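Local coordinates for protein YcaO (Methanopyrus kandleri, PDB 6CIB) that binds ATP-derived nucleotide with magnesium and probably takes part in ATP-dependent thioamidation of a peptide backbone, as a member of the YcaO family, at residues Phe14-Thr19 and Arg68-Val73; Thr108-Trp113 and Tyr126-Glu131; Asp139-His144 and Asp360-Gly365. One frame throughout, in Å; residues are numbered along the deposited sequence.

Contact 1. Residues Phe14-Thr19 and Arg68-Val73; sequences FLPKET and RIQARV. With ADP (adenosine-5'-diphosphate), chain G; OXM (oxamic acid), chain I.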
loop_
_atom_site.group_PDB
_atom_site.type_symbol
_atom_site.label_atom_id
_atom_site.label_comp_id
_atom_site.label_asym_id
_atom_site.label_seq_id
_atom_site.Cartn_x
_atom_site.Cartn_y
_atom_site.Cartn_z
ATOM N N PHE A 14 -1.273 11.687 15.489
ATOM C CA PHE A 14 -2.088 12.900 15.470
ATOM C C PHE A 14 -3.486 12.573 14.956
ATOM O O PHE A 14 -3.670 11.627 14.167
ATOM C CB PHE A 14 -1.434 13.982 14.588
ATOM C CG PHE A 14 -0.057 14.382 15.044
ATOM C CD1 PHE A 14 1.072 13.688 14.603
ATOM C CD2 PHE A 14 0.113 15.447 15.938
ATOM C CE1 PHE A 14 2.351 14.033 15.047
ATOM C CE2 PHE A 14 1.389 15.805 16.377
ATOM C CZ PHE A 14 2.507 15.096 15.933
ATOM N N LEU A 15 -4.470 13.345 15.411
ATOM C CA LEU A 15 -5.819 13.283 14.856
ATOM C C LEU A 15 -5.799 13.873 13.439
ATOM O O LEU A 15 -5.093 14.859 13.198
ATOM C CB LEU A 15 -6.822 14.020 15.747
ATOM C CG LEU A 15 -7.026 13.505 17.187
ATOM C CD1 LEU A 15 -7.953 14.437 17.957
ATOM C CD2 LEU A 15 -7.538 12.063 17.234
ATOM N N PRO A 16 -6.542 13.256 12.491
ATOM C CA PRO A 16 -6.596 13.765 11.105
ATOM C C PRO A 16 -6.928 15.254 10.980
ATOM O O PRO A 16 -6.353 15.925 10.125
ATOM C CB PRO A 16 -7.676 12.895 10.463
ATOM C CG PRO A 16 -7.495 11.582 11.154
ATOM C CD PRO A 16 -7.228 11.955 12.599
ATOM N N LYS A 17 -7.827 15.763 11.825
ATOM C CA LYS A 17 -8.150 17.198 11.832
ATOM C C LYS A 17 -6.919 18.075 12.098
ATOM O O LYS A 17 -6.761 19.110 11.459
ATOM C CB LYS A 17 -9.304 17.517 12.798
ATOM C CG LYS A 17 -8.996 17.321 14.276
ATOM C CD LYS A 17 -10.200 17.647 15.141
ATOM C CE LYS A 17 -9.865 17.461 16.612
ATOM N NZ LYS A 17 -11.029 17.873 17.443
ATOM N N GLU A 18 -6.050 17.628 13.012
ATOM C CA GLU A 18 -4.787 18.304 13.328
ATOM C C GLU A 18 -3.841 18.278 12.127
ATOM O O GLU A 18 -3.262 19.299 11.754
ATOM C CB GLU A 18 -4.125 17.658 14.553
ATOM C CG GLU A 18 -4.660 18.171 15.880
ATOM C CD GLU A 18 -4.855 17.088 16.938
ATOM O OE1 GLU A 18 -4.024 16.145 17.073
ATOM O OE2 GLU A 18 -5.866 17.201 17.667
ATOM N N THR A 19 -3.711 17.101 11.521
ATOM C CA THR A 19 -2.852 16.901 10.358
ATOM C C THR A 19 -3.307 17.723 9.154
ATOM O O THR A 19 -2.470 18.292 8.462
ATOM C CB THR A 19 -2.712 15.396 10.033
ATOM O OG1 THR A 19 -2.151 14.752 11.176
ATOM C CG2 THR A 19 -1.788 15.146 8.822
ATOM N N ARG A 68 -14.374 13.016 5.641
ATOM C CA ARG A 68 -13.919 13.938 4.595
ATOM C C ARG A 68 -12.549 14.496 4.956
ATOM O O ARG A 68 -11.698 14.680 4.077
ATOM C CB ARG A 68 -14.948 15.065 4.381
ATOM C CG ARG A 68 -14.612 16.082 3.276
ATOM C CD ARG A 68 -14.525 15.465 1.874
ATOM N NE ARG A 68 -15.768 14.804 1.477
ATOM C CZ ARG A 68 -15.913 14.020 0.408
ATOM N NH1 ARG A 68 -14.886 13.776 -0.406
ATOM N NH2 ARG A 68 -17.097 13.469 0.157
ATOM N N ILE A 69 -12.339 14.752 6.251
ATOM C CA ILE A 69 -11.042 15.205 6.748
ATOM C C ILE A 69 -9.952 14.174 6.406
ATOM O O ILE A 69 -8.937 14.535 5.790
ATOM C CB ILE A 69 -11.057 15.572 8.268
ATOM C CG1 ILE A 69 -11.775 16.915 8.505
ATOM C CG2 ILE A 69 -9.629 15.687 8.799
ATOM C CD1 ILE A 69 -12.111 17.221 9.969
ATOM N N GLN A 70 -10.164 12.907 6.766
ATOM C CA GLN A 70 -9.148 11.863 6.499
ATOM C C GLN A 70 -8.893 11.663 5.001
ATOM O O GLN A 70 -7.752 11.476 4.592
ATOM C CB GLN A 70 -9.483 10.522 7.187
ATOM C CG GLN A 70 -8.529 9.348 6.878
ATOM C CD GLN A 70 -7.051 9.621 7.183
ATOM O OE1 GLN A 70 -6.706 10.517 7.959
ATOM N NE2 GLN A 70 -6.165 8.826 6.569
ATOM N N ALA A 71 -9.954 11.726 4.196
ATOM C CA ALA A 71 -9.816 11.634 2.744
ATOM C C ALA A 71 -8.946 12.758 2.186
ATOM O O ALA A 71 -8.146 12.531 1.269
ATOM C CB ALA A 71 -11.182 11.627 2.076
ATOM N N ARG A 72 -9.095 13.958 2.751
ATOM C CA ARG A 72 -8.338 15.132 2.319
ATOM C C ARG A 72 -6.874 15.084 2.779
ATOM O O ARG A 72 -5.985 15.529 2.057
ATOM C CB ARG A 72 -9.052 16.436 2.726
ATOM C CG ARG A 72 -10.257 16.691 1.834
ATOM C CD ARG A 72 -11.049 17.946 2.142
ATOM N NE ARG A 72 -12.122 18.078 1.162
ATOM C CZ ARG A 72 -13.238 18.790 1.322
ATOM N NH1 ARG A 72 -13.474 19.462 2.442
ATOM N NH2 ARG A 72 -14.134 18.819 0.344
ATOM N N VAL A 73 -6.637 14.530 3.965
ATOM C CA VAL A 73 -5.281 14.238 4.450
ATOM C C VAL A 73 -4.625 13.173 3.565
ATOM O O VAL A 73 -3.500 13.355 3.095
ATOM C CB VAL A 73 -5.283 13.781 5.930
ATOM C CG1 VAL A 73 -3.895 13.302 6.356
ATOM C CG2 VAL A 73 -5.751 14.910 6.843
HETATM P PB ADP G . -2.457 3.933 1.323
HETATM O O1B ADP G . -1.133 4.163 2.022
HETATM O O2B ADP G . -2.940 2.496 1.349
HETATM O O3B ADP G . -2.594 4.597 -0.027
HETATM P PA ADP G . -4.032 6.112 2.416
HETATM O O1A ADP G . -4.715 6.163 3.756
HETATM O O2A ADP G . -4.877 6.430 1.212
HETATM O O3A ADP G . -3.514 4.606 2.336
HETATM O "O5'" ADP G . -2.745 7.073 2.479
HETATM C "C5'" ADP G . -2.095 7.711 1.366
HETATM C "C4'" ADP G . -0.788 8.366 1.851
HETATM O "O4'" ADP G . -1.075 9.334 2.873
HETATM C "C3'" ADP G . 0.185 7.381 2.507
HETATM O "O3'" ADP G . 1.540 7.833 2.317
HETATM C "C2'" ADP G . -0.165 7.464 3.982
HETATM O "O2'" ADP G . 0.903 7.044 4.825
HETATM C "C1'" ADP G . -0.506 8.943 4.137
HETATM N N9 ADP G . -1.495 9.212 5.204
HETATM C C8 ADP G . -2.767 8.771 5.220
HETATM N N7 ADP G . -3.408 9.188 6.336
HETATM C C5 ADP G . -2.549 9.929 7.044
HETATM C C6 ADP G . -2.603 10.673 8.324
HETATM N N6 ADP G . -3.743 10.696 9.055
HETATM N N1 ADP G . -1.477 11.314 8.723
HETATM C C2 ADP G . -0.334 11.296 7.996
HETATM N N3 ADP G . -0.221 10.642 6.818
HETATM C C4 ADP G . -1.281 9.951 6.298
HETATM C C1 OXM I . -20.240 15.811 3.163
HETATM N N1 OXM I . -21.413 15.686 2.551
HETATM O O1 OXM I . -20.103 16.484 4.186
HETATM C C2 OXM I . -19.086 15.117 2.589
HETATM O O2 OXM I . -17.934 15.463 2.936
HETATM O O3 OXM I . -19.282 14.194 1.764
#

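Contact 2. Residues Thr108-Trp113 and Tyr126-Glu131; sequences TEPREW and YVPANE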
loop_
_atom_site.group_PDB
_atom_site.type_symbol
_atom_site.label_atom_id
_atom_site.label_comp_id
_atom_site.label_asym_id
_atom_site.label_seq_id
_atom_site.Cartn_x
_atom_site.Cartn_y
_atom_site.Cartn_z
ATOM N N THR A 108 23.987 -6.883 -14.999
ATOM C CA THR A 108 25.175 -6.110 -14.653
ATOM C C THR A 108 24.937 -5.322 -13.358
ATOM O O THR A 108 23.789 -5.048 -12.989
ATOM C CB THR A 108 25.605 -5.173 -15.817
ATOM O OG1 THR A 108 26.762 -4.417 -15.436
ATOM C CG2 THR A 108 24.475 -4.208 -16.239
ATOM N N GLU A 109 26.030 -4.979 -12.676
ATOM C CA GLU A 109 26.014 -4.151 -11.468
ATOM C C GLU A 109 25.386 -2.766 -11.730
ATOM O O GLU A 109 25.855 -2.045 -12.612
ATOM C CB GLU A 109 27.451 -4.004 -10.944
ATOM C CG GLU A 109 27.636 -3.055 -9.765
ATOM C CD GLU A 109 27.427 -3.712 -8.411
ATOM O OE1 GLU A 109 26.682 -4.714 -8.312
ATOM O OE2 GLU A 109 28.012 -3.211 -7.427
ATOM N N PRO A 110 24.319 -2.400 -10.974
ATOM C CA PRO A 110 23.726 -1.051 -11.088
ATOM C C PRO A 110 24.696 0.063 -10.698
ATOM O O PRO A 110 25.594 -0.152 -9.880
ATOM C CB PRO A 110 22.531 -1.084 -10.127
ATOM C CG PRO A 110 22.664 -2.334 -9.330
ATOM C CD PRO A 110 23.505 -3.286 -10.121
ATOM N N ARG A 111 24.502 1.241 -11.284
ATOM C CA ARG A 111 25.457 2.343 -11.171
ATOM C C ARG A 111 25.062 3.395 -10.130
ATOM O O ARG A 111 25.936 4.044 -9.532
ATOM C CB ARG A 111 25.658 2.998 -12.544
ATOM C CG ARG A 111 26.982 3.725 -12.701
ATOM C CD ARG A 111 26.883 4.822 -13.745
ATOM N NE ARG A 111 27.946 5.812 -13.568
ATOM C CZ ARG A 111 27.857 7.103 -13.884
ATOM N NH1 ARG A 111 26.737 7.616 -14.399
ATOM N NH2 ARG A 111 28.897 7.893 -13.662
ATOM N N GLU A 112 23.753 3.561 -9.930
ATOM C CA GLU A 112 23.194 4.550 -9.002
ATOM C C GLU A 112 22.601 3.867 -7.775
ATOM O O GLU A 112 21.797 2.943 -7.898
ATOM C CB GLU A 112 22.111 5.389 -9.686
ATOM C CG GLU A 112 22.620 6.452 -10.650
ATOM C CD GLU A 112 23.063 5.893 -11.991
ATOM O OE1 GLU A 112 22.367 5.014 -12.548
ATOM O OE2 GLU A 112 24.116 6.342 -12.490
ATOM N N TRP A 113 22.995 4.348 -6.600
ATOM C CA TRP A 113 22.582 3.771 -5.327
ATOM C C TRP A 113 22.079 4.852 -4.393
ATOM O O TRP A 113 22.438 6.023 -4.541
ATOM C CB TRP A 113 23.753 3.053 -4.648
ATOM C CG TRP A 113 24.384 1.982 -5.475
ATOM C CD1 TRP A 113 25.362 2.142 -6.415
ATOM C CD2 TRP A 113 24.083 0.584 -5.444
ATOM N NE1 TRP A 113 25.688 0.933 -6.970
ATOM C CE2 TRP A 113 24.922 -0.044 -6.395
ATOM C CE3 TRP A 113 23.184 -0.205 -4.707
ATOM C CZ2 TRP A 113 24.893 -1.426 -6.629
ATOM C CZ3 TRP A 113 23.156 -1.578 -4.939
ATOM C CH2 TRP A 113 24.009 -2.175 -5.892
ATOM N N TYR A 126 23.227 -0.275 0.828
ATOM C CA TYR A 126 22.923 0.476 -0.393
ATOM C C TYR A 126 21.895 -0.230 -1.261
ATOM O O TYR A 126 21.950 -1.445 -1.465
ATOM C CB TYR A 126 24.195 0.807 -1.186
ATOM C CG TYR A 126 25.031 1.872 -0.514
ATOM C CD1 TYR A 126 24.793 3.229 -0.756
ATOM C CD2 TYR A 126 26.046 1.525 0.393
ATOM C CE1 TYR A 126 25.551 4.211 -0.129
ATOM C CE2 TYR A 126 26.805 2.500 1.031
ATOM C CZ TYR A 126 26.555 3.840 0.763
ATOM O OH TYR A 126 27.303 4.811 1.383
ATOM N N VAL A 127 20.947 0.558 -1.754
ATOM C CA VAL A 127 19.823 0.059 -2.539
ATOM C C VAL A 127 19.891 0.766 -3.893
ATOM O O VAL A 127 20.193 1.965 -3.931
ATOM C CB VAL A 127 18.489 0.310 -1.780
ATOM C CG1 VAL A 127 17.265 0.064 -2.649
ATOM C CG2 VAL A 127 18.410 -0.590 -0.556
ATOM N N PRO A 128 19.632 0.037 -5.003
ATOM C CA PRO A 128 19.649 0.690 -6.323
ATOM C C PRO A 128 18.624 1.809 -6.385
ATOM O O PRO A 128 17.559 1.701 -5.761
ATOM C CB PRO A 128 19.250 -0.437 -7.287
ATOM C CG PRO A 128 19.578 -1.705 -6.558
ATOM C CD PRO A 128 19.291 -1.398 -5.118
ATOM N N ALA A 129 18.955 2.874 -7.114
ATOM C CA ALA A 129 18.043 4.007 -7.309
ATOM C C ALA A 129 16.689 3.578 -7.881
ATOM O O ALA A 129 15.662 4.137 -7.495
ATOM C CB ALA A 129 18.686 5.085 -8.171
ATOM N N ASN A 130 16.694 2.565 -8.754
ATOM C CA ASN A 130 15.466 2.017 -9.378
ATOM C C ASN A 130 14.555 1.318 -8.363
ATOM O O ASN A 130 13.372 1.089 -8.633
ATOM C CB ASN A 130 15.817 1.048 -10.523
ATOM C CG ASN A 130 14.632 0.750 -11.449
ATOM O OD1 ASN A 130 14.091 1.642 -12.107
ATOM N ND2 ASN A 130 14.240 -0.517 -11.516
ATOM N N GLU A 131 15.122 0.973 -7.207
ATOM C CA GLU A 131 14.375 0.370 -6.113
ATOM C C GLU A 131 13.973 1.397 -5.053
ATOM O O GLU A 131 13.417 1.037 -4.013
ATOM C CB GLU A 131 15.186 -0.767 -5.476
ATOM C CG GLU A 131 15.358 -2.003 -6.345
ATOM C CD GLU A 131 14.040 -2.602 -6.799
ATOM O OE1 GLU A 131 13.099 -2.709 -5.979
ATOM O OE2 GLU A 131 13.948 -2.972 -7.983
#

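Contact 3. Residues Asp139-His144 and Asp360-Gly365; sequences DALPSH and DEARVG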
loop_
_atom_site.group_PDB
_atom_site.type_symbol
_atom_site.label_atom_id
_atom_site.label_comp_id
_atom_site.label_asym_id
_atom_site.label_seq_id
_atom_site.Cartn_x
_atom_site.Cartn_y
_atom_site.Cartn_z
ATOM N N ASP A 139 16.803 1.000 -15.929
ATOM C CA ASP A 139 17.114 -0.409 -15.612
ATOM C C ASP A 139 16.236 -1.513 -16.228
ATOM O O ASP A 139 15.305 -1.239 -16.994
ATOM C CB ASP A 139 17.226 -0.576 -14.089
ATOM C CG ASP A 139 18.366 0.234 -13.494
ATOM O OD1 ASP A 139 19.091 0.917 -14.258
ATOM O OD2 ASP A 139 18.538 0.190 -12.256
ATOM N N ALA A 140 16.571 -2.759 -15.872
ATOM C CA ALA A 140 15.934 -3.985 -16.376
ATOM C C ALA A 140 14.422 -4.047 -16.139
ATOM O O ALA A 140 13.668 -4.485 -17.015
ATOM C CB ALA A 140 16.622 -5.215 -15.785
ATOM N N LEU A 141 13.988 -3.612 -14.959
ATOM C CA LEU A 141 12.569 -3.591 -14.612
ATOM C C LEU A 141 12.088 -2.166 -14.333
ATOM O O LEU A 141 12.903 -1.318 -13.950
ATOM C CB LEU A 141 12.296 -4.508 -13.415
ATOM C CG LEU A 141 12.550 -6.017 -13.575
ATOM C CD1 LEU A 141 12.100 -6.733 -12.316
ATOM C CD2 LEU A 141 11.862 -6.619 -14.797
ATOM N N PRO A 142 10.778 -1.887 -14.551
ATOM C CA PRO A 142 10.268 -0.557 -14.207
ATOM C C PRO A 142 10.299 -0.282 -12.705
ATOM O O PRO A 142 10.148 -1.201 -11.890
ATOM C CB PRO A 142 8.814 -0.586 -14.698
ATOM C CG PRO A 142 8.760 -1.684 -15.704
ATOM C CD PRO A 142 9.736 -2.708 -15.202
ATOM N N SER A 143 10.516 0.986 -12.367
ATOM C CA SER A 143 10.386 1.495 -11.002
ATOM C C SER A 143 8.907 1.465 -10.609
ATOM O O SER A 143 8.031 1.322 -11.473
ATOM C CB SER A 143 10.938 2.923 -10.931
ATOM O OG SER A 143 10.235 3.787 -11.810
ATOM N N HIS A 144 8.631 1.575 -9.311
ATOM C CA HIS A 144 7.247 1.569 -8.795
ATOM C C HIS A 144 7.195 2.151 -7.375
ATOM O O HIS A 144 8.218 2.609 -6.859
ATOM C CB HIS A 144 6.611 0.165 -8.877
ATOM C CG HIS A 144 7.345 -0.880 -8.098
ATOM N ND1 HIS A 144 7.212 -1.021 -6.735
ATOM C CD2 HIS A 144 8.219 -1.836 -8.493
ATOM C CE1 HIS A 144 7.965 -2.026 -6.321
ATOM N NE2 HIS A 144 8.595 -2.533 -7.366
ATOM N N ASP A 360 5.058 -6.708 -11.096
ATOM C CA ASP A 360 5.871 -7.175 -12.219
ATOM C C ASP A 360 6.097 -8.678 -12.077
ATOM O O ASP A 360 6.515 -9.149 -11.007
ATOM C CB ASP A 360 7.222 -6.446 -12.244
ATOM C CG ASP A 360 7.961 -6.598 -13.575
ATOM O OD1 ASP A 360 8.131 -7.734 -14.079
ATOM O OD2 ASP A 360 8.395 -5.557 -14.110
ATOM N N GLU A 361 5.848 -9.418 -13.159
ATOM C CA GLU A 361 5.997 -10.882 -13.167
ATOM C C GLU A 361 7.409 -11.349 -12.826
ATOM O O GLU A 361 7.582 -12.440 -12.280
ATOM C CB GLU A 361 5.535 -11.482 -14.497
ATOM C CG GLU A 361 4.028 -11.707 -14.548
ATOM C CD GLU A 361 3.511 -12.157 -15.905
ATOM O OE1 GLU A 361 4.303 -12.635 -16.750
ATOM O OE2 GLU A 361 2.285 -12.029 -16.124
ATOM N N ALA A 362 8.398 -10.507 -13.121
ATOM C CA ALA A 362 9.793 -10.794 -12.803
ATOM C C ALA A 362 10.164 -10.602 -11.324
ATOM O O ALA A 362 11.212 -11.096 -10.889
ATOM C CB ALA A 362 10.717 -9.980 -13.696
ATOM N N ARG A 363 9.321 -9.898 -10.563
ATOM C CA ARG A 363 9.584 -9.613 -9.145
ATOM C C ARG A 363 8.976 -10.696 -8.237
ATOM O O ARG A 363 8.239 -10.403 -7.288
ATOM C CB ARG A 363 9.083 -8.208 -8.758
ATOM C CG ARG A 363 9.793 -7.050 -9.441
ATOM C CD ARG A 363 9.219 -5.718 -8.979
ATOM N NE ARG A 363 9.881 -4.561 -9.589
ATOM C CZ ARG A 363 10.961 -3.949 -9.095
ATOM N NH1 ARG A 363 11.529 -4.376 -7.970
ATOM N NH2 ARG A 363 11.472 -2.899 -9.724
ATOM N N VAL A 364 9.319 -11.947 -8.547
ATOM C CA VAL A 364 8.777 -13.149 -7.902
ATOM C C VAL A 364 9.039 -13.162 -6.396
ATOM O O VAL A 364 8.160 -13.534 -5.618
ATOM C CB VAL A 364 9.341 -14.441 -8.583
ATOM C CG1 VAL A 364 9.035 -15.701 -7.778
ATOM C CG2 VAL A 364 8.799 -14.585 -9.998
ATOM N N GLY A 365 10.242 -12.751 -5.994
ATOM C CA GLY A 365 10.675 -12.843 -4.596
ATOM C C GLY A 365 10.887 -14.289 -4.161
ATOM O O GLY A 365 10.934 -15.198 -4.996
HETATM O O HOH W 1 8.876 -3.454 -11.890
#

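Contact 1. Residues Phe14-Thr19 and Arg68-Val73
P16 packs against I69 and Q70 where two helices meet beside the adenine of bound ADP. No hydrogen bond crosses between the two segments; they meet mainly through apolar groups. P16 CB lies 3.8 Å from I69 CG2. With chi1 -74°, this methyl lies opposite its own backbone N and reaches the backbone of P16 and K17. T19 and V73 meet at about a right angle, with T19 CG2 3.7 Å from V73 CG1. The other methyl of V73, CG2, rests on P16 O.

Q70 reads the adenine with both amide atoms. Its NE2 donates to ADP N7 at 2.8 Å, and its OE1 accepts from ADP N6 at 3.2 Å. V73 CG1 touches the base at ADP C6, 3.5 Å away. T19 OG1 bonds to R152.

R68 takes no part between the helices. With R41 it binds an oxamic acid. R68 NE donates to OXM O2 at 2.7 Å and NH2 to OXM O3 at 2.8 Å, both nearly straight. Its NH1 makes a salt bridge to E48. A leucine here would probably leave the oxamate carboxylate without this paired grip and E48 without that bridge.

The contact joins the first turns of helices 16-25 and 68-85. L20 of helix 16-25 extends the apolar seam, while strand 45-54 packs on helix 68-85 through P46.

Contact 2. Residues Thr108-Trp113 and Tyr126-Glu131
W113 lies against the backbone of Y126, V127 and P128, and this is the tightly packed part of the contact. W113 and P128 form an antiparallel non-hydrogen-bonded pair, with their CA atoms 4.4 Å apart and their side chains diverging. The six-membered part of the indole does most of the touching. W113 CE3 lies 3.8 Å from Y126 CB, and W113 CZ3 lies 3.9 Å from P128 CD. With CG anti to its own carbonyl carbon, chi1 -57° sets the W113 ring against the backbone of Y126 to P128. P110 CB sits over one face of the indole, toward its rim. The rings of P110 and P128 run alongside each other, with P110 CG 4.2 Å from P128 CG.

One hydrogen bond crosses the contact. A129 N donates to E112 O at 2.9 Å, with an N-H...O angle of 165°. Next to it W113 CA comes within 3.3 Å of V127 O, a CA-H...O contact.

The looser side is at the E112 side chain and at exposed R111. E112 meets the other segment with its CB, 3.8 Å from A129 CB. Its chain then bends at chi2 and leads the carboxylate away, where OE2 pairs with R94. R111 makes a salt bridge to the same E112 OE2 through NH1.

The contact lies at one end of the hairpin of strands 113-118 and 124-128. The pairing continues between V127 and V114. Strand 124-128 is outermost in the five-stranded antiparallel sheet, and strand 332-336 flanks 113-118 on its other side.

Contact 3. Residues Asp139-His144 and Asp360-Gly365
The guanidinium of R363 is held between H144 and L141. H144 NE2 stands 3.2 Å above the R363 guanidinium plane, over its centre. R363 closes a type I beta turn that starts at D360. L141 CD1 lies over the opposite face of the guanidinium, toward the rim. The imidazole edge is over the guanidinium face, with the two planes 89° apart. P142 O and a water lie at the guanidinium edge, in its plane. R363 NH2 donates to P142 O at 3.1 Å.

D360 also forms an Asx turn, its OD1 accepting from A362 N. The extended R363 chain runs alongside L141 in the opposite direction and carries the guanidinium between L141 CD1 and H144 NE2. L141 CD2 packs on A362 CB at 3.7 Å. Outside the segments, R363 NH1 makes a salt bridge to E131, and H144 ND1 bonds to N146 N. The contact thus ties a loop after strand 346-351 to the loop leading into strand 148-150, whose first residue, L148, binds magnesium.

The water joins three groups: it donates to P142 O at 2.6 Å and to D360 OD2 at 3.1 Å, and accepts from R363 NE at 2.7 Å.

In the fold
From the N terminus, contact 1 comes first and closes a loop of 48 residues that carries strands 34-42, 45-54 and 57-64. Contact 2 follows, closing a short loop of 12 residues at the open end of the hairpin 113-118/124-128, at the sheet's edge. Contact 3 opens soon after and closes only near the C terminus, across 215 residues. It ties the loop before strand 148-150 to the loop after strand 346-351. The three lie in series; none nests or crosses. Contacts 1 and 3 sit on opposite sides of the chain's centre, with centres 34 Å apart. Contacts 2 and 3 touch: N130 ND2 lies 2.9 Å from L141 O, a probable hydrogen bond. Contact 1 borders the adenine.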